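Local coordinates for protein unsaturated glucuronyl hydrolase (Streptococcus agalactiae, PDB 2ZZR) that hydrolyses unsaturated chondroitin, hyaluronan and heparin disaccharides, cleaving the glycosidic bond to release the unsaturated uronic acid, at residues 363-366 with 370-373. Residues are numbered along the deposited sequence; the frame is centred on the assembly and turned at random.
Sequences YSWH and GVDE
Tyr363 and Gly370 join the two limbs of a loop between strand 361-362 and helix 376-390 of this glycoside hydrolase family 88 alpha barrel. Tyr363 N donates to Gly370 O at 3.0 Å, and the N-H...O angle of 158° makes the bond fairly straight. Beyond Val371, Asp372 and Glu373 both face Gly361, which fits a G1 beta bulge.

The Tyr363 side chain can be followed outward. Its CB lies 3.9 Å from Gly370 O and 4.0 Å from Gly370 CA, the nearest it comes to 370-373. Because CG is anti to the backbone N (chi1 180°), the ring departs from that segment; it meets Trp377 edge-to-face, and OH at the tip hydrogen-bonds with Trp68 NE1. Gly370, whose CA lies against Tyr363 CB, has a positive phi (43°), and the chain turns a corner there and at the two residues that follow.

The loop probably carries part of the substrate site: Ser364 probably binds substrate, and its OG makes a weak hydrogen bond with OG of Ser367, which probably does so too. Backbone O of Tyr363 accepts a hydrogen bond from Arg246 NH2, linking the loop to Arg246, another probable substrate-binding residue.

Farther along, Val371 spreads its two methyls over the opposite limb. CG2 is 3.9 Å from both Trp365 CA and Ser364 O, thus touching backbone rather than indole. The Trp365 ring, stacked on Trp290, is met obliquely by the other branch, with Val371 CG1 3.8 Å from Trp365 CD1.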
ATOM      1  N   TYR A 363       3.101   4.886 -12.280  1.00 18.14           N
ATOM      2  CA  TYR A 363       2.149   5.646 -11.484  1.00 18.33           C
ATOM      3  C   TYR A 363       0.775   5.675 -12.165  1.00 19.04           C
ATOM      4  O   TYR A 363      -0.178   5.079 -11.665  1.00 18.29           O
ATOM      5  CB  TYR A 363       2.711   7.046 -11.216  1.00 18.04           C
ATOM      6  CG  TYR A 363       1.859   8.000 -10.400  1.00 17.79           C
ATOM      7  CD1 TYR A 363       0.752   7.564  -9.663  1.00 17.82           C
ATOM      8  CD2 TYR A 363       2.190   9.352 -10.341  1.00 16.93           C
ATOM      9  CE1 TYR A 363      -0.006   8.459  -8.907  1.00 17.56           C
ATOM     10  CE2 TYR A 363       1.444  10.245  -9.595  1.00 16.96           C
ATOM     11  CZ  TYR A 363       0.353   9.798  -8.881  1.00 17.72           C
ATOM     12  OH  TYR A 363      -0.381  10.693  -8.137  1.00 18.59           O
ATOM     13  N   SER A 364       0.685   6.349 -13.312  1.00 20.06           N
ATOM     14  CA  SER A 364      -0.565   6.420 -14.068  1.00 21.49           C
ATOM     15  C   SER A 364      -0.252   6.391 -15.561  1.00 22.18           C
ATOM     16  O   SER A 364       0.162   7.397 -16.138  1.00 22.45           O
ATOM     17  CB  SER A 364      -1.356   7.676 -13.690  1.00 21.49           C
ATOM     18  OG  SER A 364      -2.652   7.650 -14.271  1.00 22.66           O
ATOM     19  N   TRP A 365      -0.430   5.225 -16.175  1.00 23.20           N
ATOM     20  CA  TRP A 365       0.004   5.000 -17.557  1.00 24.34           C
ATOM     21  C   TRP A 365      -0.693   5.914 -18.571  1.00 24.86           C
ATOM     22  O   TRP A 365      -0.033   6.530 -19.410  1.00 24.57           O
ATOM     23  CB  TRP A 365      -0.198   3.535 -17.932  1.00 24.94           C
ATOM     24  CG  TRP A 365       0.441   3.122 -19.225  1.00 25.70           C
ATOM     25  CD1 TRP A 365       1.753   2.797 -19.423  1.00 26.38           C
ATOM     26  CD2 TRP A 365      -0.208   2.969 -20.492  1.00 26.35           C
ATOM     27  NE1 TRP A 365       1.962   2.456 -20.736  1.00 27.23           N
ATOM     28  CE2 TRP A 365       0.775   2.549 -21.415  1.00 26.68           C
ATOM     29  CE3 TRP A 365      -1.527   3.140 -20.937  1.00 26.70           C
ATOM     30  CZ2 TRP A 365       0.486   2.306 -22.764  1.00 26.63           C
ATOM     31  CZ3 TRP A 365      -1.815   2.897 -22.281  1.00 26.69           C
ATOM     32  CH2 TRP A 365      -0.811   2.481 -23.175  1.00 26.55           C
ATOM     33  N   HIS A 366      -2.016   6.003 -18.484  1.00 25.33           N
ATOM     34  CA  HIS A 366      -2.793   6.783 -19.450  1.00 26.20           C
ATOM     35  C   HIS A 366      -2.545   8.288 -19.341  1.00 26.22           C
ATOM     36  O   HIS A 366      -2.597   9.008 -20.343  1.00 26.28           O
ATOM     37  CB  HIS A 366      -4.284   6.460 -19.332  1.00 26.36           C
ATOM     38  CG  HIS A 366      -4.677   5.188 -20.019  1.00 28.19           C
ATOM     39  ND1 HIS A 366      -5.132   4.080 -19.335  1.00 29.79           N
ATOM     40  CD2 HIS A 366      -4.678   4.847 -21.330  1.00 29.10           C
ATOM     41  CE1 HIS A 366      -5.401   3.115 -20.196  1.00 29.81           C
ATOM     42  NE2 HIS A 366      -5.132   3.554 -21.413  1.00 30.61           N
ATOM     43  N   GLY A 370       4.739   9.231 -14.180  1.00 22.71           N
ATOM     44  CA  GLY A 370       5.675   8.241 -13.637  1.00 22.05           C
ATOM     45  C   GLY A 370       5.634   6.889 -14.323  1.00 21.71           C
ATOM     46  O   GLY A 370       5.528   5.853 -13.659  1.00 21.40           O
ATOM     47  N   VAL A 371       5.717   6.899 -15.653  1.00 21.21           N
ATOM     48  CA  VAL A 371       5.715   5.667 -16.437  1.00 21.25           C
ATOM     49  C   VAL A 371       7.143   5.148 -16.596  1.00 21.44           C
ATOM     50  O   VAL A 371       7.982   5.801 -17.230  1.00 21.48           O
ATOM     51  CB  VAL A 371       5.048   5.861 -17.827  1.00 21.12           C
ATOM     52  CG1 VAL A 371       5.079   4.554 -18.629  1.00 21.32           C
ATOM     53  CG2 VAL A 371       3.619   6.357 -17.669  1.00 20.49           C
ATOM     54  N   ASP A 372       7.402   3.971 -16.021  1.00 21.34           N
ATOM     55  CA  ASP A 372       8.750   3.395 -15.918  1.00 21.54           C
ATOM     56  C   ASP A 372       9.670   4.343 -15.149  1.00 21.02           C
ATOM     57  O   ASP A 372      10.731   4.775 -15.632  1.00 21.30           O
ATOM     58  CB  ASP A 372       9.322   3.007 -17.291  1.00 22.09           C
ATOM     59  CG  ASP A 372      10.533   2.097 -17.185  1.00 24.07           C
ATOM     60  OD1 ASP A 372      10.686   1.407 -16.152  1.00 26.37           O
ATOM     61  OD2 ASP A 372      11.342   2.072 -18.138  1.00 25.68           O
ATOM     62  N   GLU A 373       9.223   4.667 -13.941  1.00 19.94           N
ATOM     63  CA  GLU A 373       9.912   5.565 -13.035  1.00 19.05           C
ATOM     64  C   GLU A 373       9.839   4.975 -11.633  1.00 18.66           C
ATOM     65  O   GLU A 373       8.948   4.180 -11.337  1.00 18.52           O
ATOM     66  CB  GLU A 373       9.222   6.929 -13.026  1.00 19.07           C
ATOM     67  CG  GLU A 373       9.249   7.674 -14.361  1.00 19.24           C
ATOM     68  CD  GLU A 373      10.581   8.357 -14.640  1.00 21.06           C
ATOM     69  OE1 GLU A 373      10.722   8.926 -15.745  1.00 21.52           O
ATOM     70  OE2 GLU A 373      11.476   8.339 -13.763  1.00 19.35           O
TER